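Acyl-CoA dehydrogenase (Geobacillus kaustophilus, PDB 2PG0) is an FAD-dependent acyl-CoA dehydrogenase that probably introduces a double bond at the alpha-beta position of thioester-bound acyl chains. Local coordinates at residues L190-R201 / L218-N229. Numbering follows the deposited sequence.
Sequences LVVERDTPGFTR and LFFQDAKVPAYN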
loop_
_atom_site.group_PDB
_atom_site.type_symbol
_atom_site.label_atom_id
_atom_site.label_comp_id
_atom_site.label_asym_id
_atom_site.label_seq_id
_atom_site.Cartn_x
_atom_site.Cartn_y
_atom_site.Cartn_z
ATOM N N LEU A 190 18.293 -37.127 11.942
ATOM C CA LEU A 190 18.897 -37.874 13.031
ATOM C C LEU A 190 18.435 -37.286 14.366
ATOM O O LEU A 190 18.550 -36.082 14.593
ATOM C CB LEU A 190 20.423 -37.817 12.893
ATOM C CG LEU A 190 21.350 -38.590 13.832
ATOM C CD1 LEU A 190 21.131 -40.097 13.729
ATOM C CD2 LEU A 190 22.789 -38.246 13.507
ATOM N N VAL A 191 17.892 -38.132 15.237
ATOM C CA VAL A 191 17.448 -37.678 16.557
ATOM C C VAL A 191 18.642 -37.579 17.508
ATOM O O VAL A 191 19.357 -38.565 17.728
ATOM C CB VAL A 191 16.350 -38.609 17.149
ATOM C CG1 VAL A 191 15.974 -38.178 18.565
ATOM C CG2 VAL A 191 15.126 -38.636 16.244
ATOM N N VAL A 192 18.865 -36.391 18.061
ATOM C CA VAL A 192 19.955 -36.190 19.014
ATOM C C VAL A 192 19.376 -35.997 20.408
ATOM O O VAL A 192 18.540 -35.123 20.632
ATOM C CB VAL A 192 20.876 -35.010 18.620
ATOM C CG1 VAL A 192 21.953 -34.772 19.685
ATOM C CG2 VAL A 192 21.530 -35.280 17.267
ATOM N N GLU A 193 19.827 -36.826 21.343
ATOM C CA GLU A 193 19.305 -36.803 22.704
ATOM C C GLU A 193 20.154 -35.915 23.607
ATOM O O GLU A 193 21.335 -35.700 23.344
ATOM C CB GLU A 193 19.216 -38.231 23.256
ATOM C CG GLU A 193 18.239 -39.109 22.495
ATOM C CD GLU A 193 18.195 -40.539 23.002
ATOM O OE1 GLU A 193 19.230 -41.235 22.910
ATOM O OE2 GLU A 193 17.119 -40.969 23.480
ATOM N N ARG A 194 19.541 -35.389 24.666
ATOM C CA ARG A 194 20.254 -34.609 25.676
ATOM C C ARG A 194 21.463 -35.404 26.195
ATOM O O ARG A 194 21.417 -36.630 26.247
ATOM C CB ARG A 194 19.309 -34.241 26.829
ATOM C CG ARG A 194 19.966 -33.469 27.980
ATOM C CD ARG A 194 18.961 -33.053 29.057
ATOM N NE ARG A 194 18.020 -32.033 28.586
ATOM C CZ ARG A 194 18.290 -30.732 28.473
ATOM N NH1 ARG A 194 19.489 -30.256 28.787
ATOM N NH2 ARG A 194 17.352 -29.896 28.036
ATOM N N ASP A 195 22.537 -34.696 26.544
ATOM C CA ASP A 195 23.763 -35.294 27.116
ATOM C C ASP A 195 24.562 -36.192 26.154
ATOM O O ASP A 195 25.441 -36.952 26.581
ATOM C CB ASP A 195 23.480 -36.010 28.453
ATOM C CG ASP A 195 22.994 -35.059 29.543
ATOM O OD1 ASP A 195 23.417 -33.877 29.569
ATOM O OD2 ASP A 195 22.181 -35.494 30.384
ATOM N N THR A 196 24.263 -36.087 24.860
ATOM C CA THR A 196 25.084 -36.690 23.811
ATOM C C THR A 196 26.491 -36.101 23.900
ATOM O O THR A 196 26.639 -34.879 23.971
ATOM C CB THR A 196 24.486 -36.405 22.411
ATOM O OG1 THR A 196 23.213 -37.045 22.303
ATOM C CG2 THR A 196 25.400 -36.919 21.289
ATOM N N PRO A 197 27.532 -36.965 23.933
ATOM C CA PRO A 197 28.894 -36.431 23.947
ATOM C C PRO A 197 29.152 -35.612 22.679
ATOM O O PRO A 197 28.777 -36.049 21.592
ATOM C CB PRO A 197 29.770 -37.694 23.954
ATOM C CG PRO A 197 28.877 -38.782 24.470
ATOM C CD PRO A 197 27.515 -38.440 23.959
ATOM N N GLY A 198 29.742 -34.429 22.834
ATOM C CA GLY A 198 30.047 -33.545 21.696
ATOM C C GLY A 198 28.946 -32.563 21.310
ATOM O O GLY A 198 29.142 -31.713 20.432
ATOM N N PHE A 199 27.793 -32.687 21.965
ATOM C CA PHE A 199 26.628 -31.843 21.715
ATOM C C PHE A 199 26.533 -30.795 22.814
ATOM O O PHE A 199 26.389 -31.129 23.993
ATOM C CB PHE A 199 25.364 -32.721 21.652
ATOM C CG PHE A 199 24.055 -31.960 21.714
ATOM C CD1 PHE A 199 23.840 -30.821 20.936
ATOM C CD2 PHE A 199 23.016 -32.420 22.524
ATOM C CE1 PHE A 199 22.616 -30.133 20.993
ATOM C CE2 PHE A 199 21.791 -31.746 22.580
ATOM C CZ PHE A 199 21.598 -30.596 21.818
ATOM N N THR A 200 26.648 -29.527 22.428
ATOM C CA THR A 200 26.499 -28.425 23.368
ATOM C C THR A 200 25.498 -27.402 22.837
ATOM O O THR A 200 25.067 -27.473 21.682
ATOM C CB THR A 200 27.843 -27.722 23.687
ATOM O OG1 THR A 200 28.397 -27.169 22.486
ATOM C CG2 THR A 200 28.836 -28.699 24.322
ATOM N N ARG A 201 25.132 -26.456 23.695
ATOM C CA ARG A 201 24.143 -25.451 23.345
ATOM C C ARG A 201 24.693 -24.063 23.665
ATOM O O ARG A 201 25.510 -23.898 24.579
ATOM C CB ARG A 201 22.832 -25.736 24.091
ATOM C CG ARG A 201 22.382 -27.198 23.948
ATOM C CD ARG A 201 21.550 -27.693 25.116
ATOM N NE ARG A 201 20.156 -27.784 24.726
ATOM C CZ ARG A 201 19.432 -28.900 24.690
ATOM N NH1 ARG A 201 19.929 -30.082 25.062
ATOM N NH2 ARG A 201 18.179 -28.813 24.296
ATOM N N LEU A 218 22.845 -24.575 18.470
ATOM C CA LEU A 218 23.292 -25.909 18.866
ATOM C C LEU A 218 24.619 -26.197 18.189
ATOM O O LEU A 218 24.808 -25.849 17.025
ATOM C CB LEU A 218 22.266 -26.975 18.472
ATOM C CG LEU A 218 20.837 -26.823 19.018
ATOM C CD1 LEU A 218 19.931 -27.909 18.459
ATOM C CD2 LEU A 218 20.800 -26.828 20.547
ATOM N N PHE A 219 25.524 -26.844 18.920
ATOM C CA PHE A 219 26.864 -27.135 18.418
ATOM C C PHE A 219 27.146 -28.626 18.491
ATOM O O PHE A 219 26.897 -29.267 19.516
ATOM C CB PHE A 219 27.912 -26.351 19.208
ATOM C CG PHE A 219 27.698 -24.861 19.180
ATOM C CD1 PHE A 219 28.158 -24.098 18.108
ATOM C CD2 PHE A 219 27.038 -24.218 20.226
ATOM C CE1 PHE A 219 27.960 -22.710 18.080
ATOM C CE2 PHE A 219 26.833 -22.829 20.202
ATOM C CZ PHE A 219 27.295 -22.081 19.120
ATOM N N PHE A 220 27.647 -29.167 17.385
ATOM C CA PHE A 220 28.011 -30.570 17.305
ATOM C C PHE A 220 29.486 -30.631 16.939
ATOM O O PHE A 220 29.869 -30.309 15.805
ATOM C CB PHE A 220 27.147 -31.305 16.270
ATOM C CG PHE A 220 25.657 -31.151 16.493
ATOM C CD1 PHE A 220 24.984 -31.961 17.408
ATOM C CD2 PHE A 220 24.927 -30.195 15.789
ATOM C CE1 PHE A 220 23.611 -31.819 17.617
ATOM C CE2 PHE A 220 23.555 -30.045 15.992
ATOM C CZ PHE A 220 22.895 -30.856 16.908
ATOM N N GLN A 221 30.303 -30.993 17.924
ATOM C CA GLN A 221 31.737 -31.168 17.740
ATOM C C GLN A 221 32.055 -32.640 17.978
ATOM O O GLN A 221 32.177 -33.086 19.122
ATOM C CB GLN A 221 32.521 -30.239 18.680
ATOM C CG GLN A 221 32.306 -28.745 18.354
ATOM C CD GLN A 221 32.729 -27.788 19.463
ATOM O OE1 GLN A 221 31.913 -26.994 19.950
ATOM N NE2 GLN A 221 34.007 -27.844 19.859
ATOM N N ASP A 222 32.151 -33.386 16.876
ATOM C CA ASP A 222 32.284 -34.848 16.891
ATOM C C ASP A 222 31.237 -35.508 17.785
ATOM O O ASP A 222 31.563 -36.350 18.627
ATOM C CB ASP A 222 33.697 -35.271 17.301
ATOM C CG ASP A 222 34.733 -34.892 16.266
ATOM O OD1 ASP A 222 34.542 -35.233 15.074
ATOM O OD2 ASP A 222 35.728 -34.244 16.648
ATOM N N ALA A 223 29.983 -35.110 17.592
ATOM C CA ALA A 223 28.874 -35.620 18.386
ATOM C C ALA A 223 28.683 -37.094 18.079
ATOM O O ALA A 223 28.544 -37.476 16.917
ATOM C CB ALA A 223 27.610 -34.840 18.089
ATOM N N LYS A 224 28.696 -37.913 19.130
ATOM C CA LYS A 224 28.594 -39.365 18.991
ATOM C C LYS A 224 27.141 -39.797 19.163
ATOM O O LYS A 224 26.653 -39.939 20.288
ATOM C CB LYS A 224 29.503 -40.063 20.014
ATOM C CG LYS A 224 29.936 -41.465 19.614
ATOM C CD LYS A 224 30.712 -42.162 20.738
ATOM C CE LYS A 224 31.185 -43.557 20.319
ATOM N NZ LYS A 224 32.114 -43.521 19.142
ATOM N N VAL A 225 26.453 -39.989 18.042
ATOM C CA VAL A 225 25.025 -40.298 18.045
ATOM C C VAL A 225 24.794 -41.741 17.596
ATOM O O VAL A 225 25.239 -42.120 16.512
ATOM C CB VAL A 225 24.230 -39.325 17.122
ATOM C CG1 VAL A 225 22.732 -39.599 17.199
ATOM C CG2 VAL A 225 24.519 -37.875 17.486
ATOM N N PRO A 226 24.099 -42.553 18.425
ATOM C CA PRO A 226 23.799 -43.936 18.034
ATOM C C PRO A 226 23.117 -44.009 16.672
ATOM O O PRO A 226 22.237 -43.197 16.378
ATOM C CB PRO A 226 22.827 -44.409 19.125
ATOM C CG PRO A 226 23.146 -43.577 20.301
ATOM C CD PRO A 226 23.558 -42.233 19.760
ATOM N N ALA A 227 23.529 -44.975 15.854
ATOM C CA ALA A 227 22.932 -45.202 14.539
ATOM C C ALA A 227 21.437 -45.529 14.636
ATOM O O ALA A 227 20.680 -45.278 13.692
ATOM C CB ALA A 227 23.672 -46.310 13.812
ATOM N N TYR A 228 21.038 -46.093 15.778
ATOM C CA TYR A 228 19.639 -46.348 16.123
ATOM C C TYR A 228 18.765 -45.092 15.998
ATOM O O TYR A 228 17.563 -45.191 15.750
ATOM C CB TYR A 228 19.559 -46.889 17.562
ATOM C CG TYR A 228 18.156 -47.015 18.125
ATOM C CD1 TYR A 228 17.470 -48.229 18.068
ATOM C CD2 TYR A 228 17.514 -45.920 18.725
ATOM C CE1 TYR A 228 16.179 -48.352 18.585
ATOM C CE2 TYR A 228 16.222 -46.033 19.236
ATOM C CZ TYR A 228 15.565 -47.253 19.168
ATOM O OH TYR A 228 14.290 -47.384 19.673
ATOM N N ASN A 229 19.381 -43.923 16.183
ATOM C CA ASN A 229 18.660 -42.645 16.218
ATOM C C ASN A 229 18.330 -42.045 14.852
ATOM O O ASN A 229 17.737 -40.964 14.780
ATOM C CB ASN A 229 19.423 -41.620 17.060
ATOM C CG ASN A 229 19.286 -41.864 18.550
ATOM O OD1 ASN A 229 18.762 -42.887 18.979
ATOM N ND2 ASN A 229 19.760 -40.917 19.346
HETATM O O HOH W 1 29.965 -28.964 21.028
#
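The rings of Phe199 and Phe220 point the same way from neighbouring strands, their planes within 11° of parallel but slid so far apart that they barely overlap, CD1 of Phe199 lying 3.5 Å from CE1 of Phe220. Around the Phe199 ring, Val192 CG1 sits over one face toward the rim, and Leu218 CD2 and the carbonyl O of Phe219 meet the edge. Val192 CG1 also touches the edge of Phe220. Phe199 CZ lies over one face of the Arg201 guanidinium, offset toward its rim, while NE and NH2 hydrogen-bond to the backbone O atoms of Gly164 and Ala167. The side chain of Leu218 is about 8 Å from the bound FAD.

Strands 199-201 and 218-220 pair antiparallel: Thr200 and Phe219 form a hydrogen-bonded pair, N to O 2.9 Å in both directions, and Gln221 N reaches Gly198 O at 2.9 Å. Past the corner that the chain turns at Gln221 and Asp222, Lys224 N donates a hydrogen bond to Pro197 O (3.1 Å).

Farther along, Leu190 and Val225 meet tip to tip, CG to CG1 3.8 Å. Asn229 grips Val191 twice: its backbone O accepts from Val191 N in a nearly straight bond, while the side-chain ND2 gives a more bent one (131°) to Val191 O. With CG beside its own backbone N (chi1 -76°), the amide turns back to that carbonyl.

Two sheets thus close over a shared apolar interior, as in the middle beta domain of acyl-CoA dehydrogenases.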